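Local structure of arsenate Reductase (Corynebacterium glutamicum, 3T38) at residues A49-H52 with T53-I57; H124-V127 with L128-S132. The protein reduces arsenate to arsenite in a thioredoxin-dependent manner, using a low-molecular-weight tyrosine phosphatase fold preceded by a helical N-terminal region. All coordinates share one frame; numbering follows the deposited sequence.

Contacts 1 and 2 both lie where a helix begins, at the periphery of the chain; their centres are about 21 Å apart and they do not touch. Contact 1 (49-57) connects helices 31-49 and 55-73 in the N-terminal helical region, against the second subunit; contact 2 spans the N-cap and nearly all of the short helix 125-133 in the phosphatase-like part. Each mixes two buried residues with exposed ones. In contact 1 the N-cap is His54, but the ring that accepts a weak bond is His52; in contact 2 the N-cap His124 itself makes the capping bond. One turn-closing backbone bond and a leucine whose methyls meet the loop contrast with four i to i+4 bonds and apolar pairs one helical turn apart.

Contact 1 (A49-H52 with T53-I57); sequences AKIH and THLPI
His52 holds its CG between the backbone N and the carbonyl carbon (chi1 61°), which carries the imidazole forward against the turn backbone, while Leu55 sends its CG anti to the backbone N (chi1 -158°) and turns its methyls back on the loop. The two side chains run nearly perpendicular in a type I beta turn, His52 to Leu55, within the connection between helix 31-49 and helix 55-73. The turn is closed by Leu55 N giving its hydrogen to His52 O at 3.0 Å; the bond is nearly straight (170°), but the donor stands above the carbonyl plane. A second bond, weak and bent, runs from His54 N to His52 ND1, also at 3.0 Å, and ties the ring to the turn backbone. Leu55 CA sits over one face of the imidazole, displaced from the ring centre, and His54 CB lies at the ring edge in plane, so the ring is bordered from two directions. His54 itself is at the N-cap position of helix 55-73.

Lys50 leaves helix 31-49 with a positive phi and turns the chain, and its carbonyl O comes up against Leu55 CD2. Ile51 meets Leu55 crosswise, with Ile51 CD1 3.8 Å from Leu55 CD2. Buried Leu55 packs further on Tyr42, Leu45 and Ala46 of helix 31-49, so the turn packs on the preceding helix, and Ile51 reaches His10 of helix 10-24. Lys50 and Ile51 pack on Asp164 of the second subunit, to which the Ile51 backbone also hydrogen-bonds, placing this bend at the subunit interface. Leu55 CD2 is the methyl that meets the bend most closely, 3.3 Å from Lys50 O and 3.7 Å from Ile51 CA.

Contact 2 (H124-V127 with L128-S132); sequences HPLV and LEILS
Ile130 packs back on Leu126, one turn earlier in helix 125-133. Its CB lies 3.5 Å from Leu126 O, and CG1, held anti to the carbonyl carbon (chi1 -51°), comes in to 3.0 Å from that same oxygen. The tip, CD1, then meets Leu126 CD1 at 4.0 Å, the two side chains crossing obliquely. Leu126 O also accepts from Ile130 N at 2.8 Å, so the carbonyl is approached by both backbone and side chain of one residue. Further i to i+4 bonds run from Leu128 N to His124 O, from Glu129 N to Pro125 O and from Leu131 N to Val127 O, all close to straight. At the start of the helix, His124 is the N-cap: its ND1 accepts Leu126 N at 3.1 Å in the plane of the imidazole, satisfying an N-H of the first turn, while Pro125 follows as the first helical residue. The His124 backbone also hydrogen-bonds Ala92 in the CX5R P-loop, the phosphatase-fold signature, placing the helix start beside that loop. On the buried side, Val127 and Leu131 extend alongside each other in a common direction, with Val127 CG1 3.8 Å from Leu131 CD1. Val127 touches Ile97 and Leu131 touches Ala100 of helix 94-106; Val127 and Ile130 also reach Ile190 and Ile194, so the short helix packs against helices 94-106 and 190-211.

Contact 1 (A49-H52 with T53-I57)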
# COMPACT_ATOMS: atom_id res chain seq x y z
N ALA A 49 -9.87 5.07 2.05
CA ALA A 49 -10.52 6.27 2.61
C ALA A 49 -11.34 6.95 1.56
O ALA A 49 -12.27 7.62 1.90
CB ALA A 49 -9.45 7.27 3.22
N LYS A 50 -11.03 6.72 0.29
CA LYS A 50 -11.62 7.43 -0.88
C LYS A 50 -11.00 8.84 -1.03
O LYS A 50 -10.41 9.37 -0.07
CB LYS A 50 -13.18 7.47 -0.84
CG LYS A 50 -13.81 8.71 -0.08
CD LYS A 50 -15.35 8.65 0.13
CE LYS A 50 -16.10 9.66 -0.81
NZ LYS A 50 -15.97 9.46 -2.31
N ILE A 51 -11.10 9.42 -2.22
CA ILE A 51 -10.72 10.81 -2.45
C ILE A 51 -11.67 11.74 -1.69
O ILE A 51 -12.87 11.86 -2.02
CB ILE A 51 -10.75 11.21 -3.97
CG1 ILE A 51 -9.89 10.28 -4.82
CG2 ILE A 51 -10.44 12.75 -4.19
CD1 ILE A 51 -8.40 10.38 -4.57
N HIS A 52 -11.14 12.40 -0.68
CA HIS A 52 -11.86 13.49 -0.10
C HIS A 52 -10.93 14.66 -0.05
O HIS A 52 -9.74 14.52 -0.27
CB HIS A 52 -12.41 13.12 1.27
CG HIS A 52 -11.35 12.79 2.26
ND1 HIS A 52 -10.67 13.75 2.98
CD2 HIS A 52 -10.85 11.59 2.65
CE1 HIS A 52 -9.80 13.16 3.79
NE2 HIS A 52 -9.89 11.85 3.60
N THR A 53 -11.49 15.81 0.24
CA THR A 53 -10.77 17.05 0.06
C THR A 53 -9.53 17.13 0.94
O THR A 53 -8.59 17.82 0.55
CB THR A 53 -11.75 18.24 0.14
OG1 THR A 53 -11.24 19.26 1.01
CG2 THR A 53 -13.03 17.76 0.65
N HIS A 54 -9.49 16.41 2.08
CA HIS A 54 -8.30 16.36 2.96
C HIS A 54 -7.31 15.19 2.79
O HIS A 54 -6.44 15.03 3.61
CB HIS A 54 -8.67 16.41 4.45
CG HIS A 54 -9.29 17.69 4.86
ND1 HIS A 54 -9.22 18.82 4.08
CD2 HIS A 54 -10.03 18.01 5.94
CE1 HIS A 54 -9.88 19.80 4.68
NE2 HIS A 54 -10.38 19.34 5.81
N LEU A 55 -7.50 14.38 1.76
CA LEU A 55 -6.59 13.30 1.50
C LEU A 55 -5.15 13.84 1.30
O LEU A 55 -4.23 13.26 1.81
CB LEU A 55 -7.08 12.49 0.32
CG LEU A 55 -6.59 11.04 0.20
CD1 LEU A 55 -6.73 10.24 1.48
CD2 LEU A 55 -7.36 10.38 -0.92
N PRO A 56 -4.98 15.01 0.64
CA PRO A 56 -3.59 15.43 0.51
C PRO A 56 -2.90 15.66 1.84
O PRO A 56 -1.72 15.41 1.94
CB PRO A 56 -3.71 16.75 -0.25
CG PRO A 56 -4.85 16.52 -1.19
CD PRO A 56 -5.85 15.67 -0.35
N ILE A 57 -3.63 16.12 2.85
CA ILE A 57 -3.07 16.47 4.15
C ILE A 57 -2.66 15.21 4.93
O ILE A 57 -1.57 15.18 5.51
CB ILE A 57 -4.06 17.35 5.04
CG1 ILE A 57 -4.48 18.62 4.31
CG2 ILE A 57 -3.47 17.69 6.43
CD1 ILE A 57 -5.40 19.58 5.12

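Contact 2 (H124-V127 with L128-S132)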
# COMPACT_ATOMS: atom_id res chain seq x y z
N HIS A 124 -12.67 3.97 14.59
CA HIS A 124 -13.96 3.66 15.20
C HIS A 124 -14.37 4.88 16.09
O HIS A 124 -13.62 5.32 16.93
CB HIS A 124 -13.80 2.38 16.04
CG HIS A 124 -15.09 1.74 16.41
ND1 HIS A 124 -16.06 2.38 17.17
CD2 HIS A 124 -15.58 0.51 16.14
CE1 HIS A 124 -17.08 1.57 17.35
NE2 HIS A 124 -16.82 0.43 16.73
N PRO A 125 -15.56 5.44 15.85
CA PRO A 125 -16.07 6.58 16.61
C PRO A 125 -16.11 6.38 18.12
O PRO A 125 -15.83 7.31 18.86
CB PRO A 125 -17.51 6.71 16.08
CG PRO A 125 -17.52 6.16 14.79
CD PRO A 125 -16.40 5.12 14.69
N LEU A 126 -16.47 5.17 18.57
CA LEU A 126 -16.44 4.84 20.01
C LEU A 126 -15.02 4.85 20.60
O LEU A 126 -14.81 5.23 21.77
CB LEU A 126 -17.12 3.51 20.29
CG LEU A 126 -18.55 3.48 20.82
CD1 LEU A 126 -18.64 3.82 22.34
CD2 LEU A 126 -19.53 4.37 19.98
N VAL A 127 -14.04 4.39 19.85
CA VAL A 127 -12.64 4.57 20.26
C VAL A 127 -12.34 6.06 20.53
O VAL A 127 -11.89 6.43 21.61
CB VAL A 127 -11.65 4.00 19.20
CG1 VAL A 127 -10.21 4.32 19.58
CG2 VAL A 127 -11.87 2.52 19.06
N LEU A 128 -12.64 6.89 19.57
CA LEU A 128 -12.46 8.32 19.71
C LEU A 128 -13.16 8.84 20.96
O LEU A 128 -12.53 9.51 21.78
CB LEU A 128 -13.03 9.05 18.48
CG LEU A 128 -12.18 9.59 17.30
CD1 LEU A 128 -10.90 8.84 17.05
CD2 LEU A 128 -13.00 9.74 15.99
N GLU A 129 -14.46 8.54 21.10
CA GLU A 129 -15.23 9.00 22.25
C GLU A 129 -14.69 8.51 23.62
O GLU A 129 -14.53 9.34 24.53
CB GLU A 129 -16.75 8.74 22.08
CG GLU A 129 -17.59 9.08 23.37
CD GLU A 129 -19.11 8.88 23.21
OE1 GLU A 129 -19.57 8.39 22.16
OE2 GLU A 129 -19.87 9.26 24.15
N ILE A 130 -14.39 7.21 23.76
CA ILE A 130 -13.92 6.65 25.05
C ILE A 130 -12.55 7.20 25.44
O ILE A 130 -12.33 7.56 26.61
CB ILE A 130 -13.82 5.08 25.09
CG1 ILE A 130 -15.09 4.34 24.63
CG2 ILE A 130 -13.41 4.59 26.50
CD1 ILE A 130 -16.27 4.61 25.40
N LEU A 131 -11.61 7.22 24.50
CA LEU A 131 -10.27 7.76 24.76
C LEU A 131 -10.41 9.21 25.15
O LEU A 131 -9.86 9.64 26.15
CB LEU A 131 -9.35 7.60 23.55
CG LEU A 131 -8.92 6.16 23.25
CD1 LEU A 131 -7.99 6.15 22.09
CD2 LEU A 131 -8.29 5.47 24.52
N SER A 132 -11.18 9.95 24.35
CA SER A 132 -11.54 11.33 24.71
C SER A 132 -12.09 11.53 26.13
O SER A 132 -11.66 12.45 26.82
CB SER A 132 -12.51 11.90 23.69
OG SER A 132 -12.86 13.20 24.08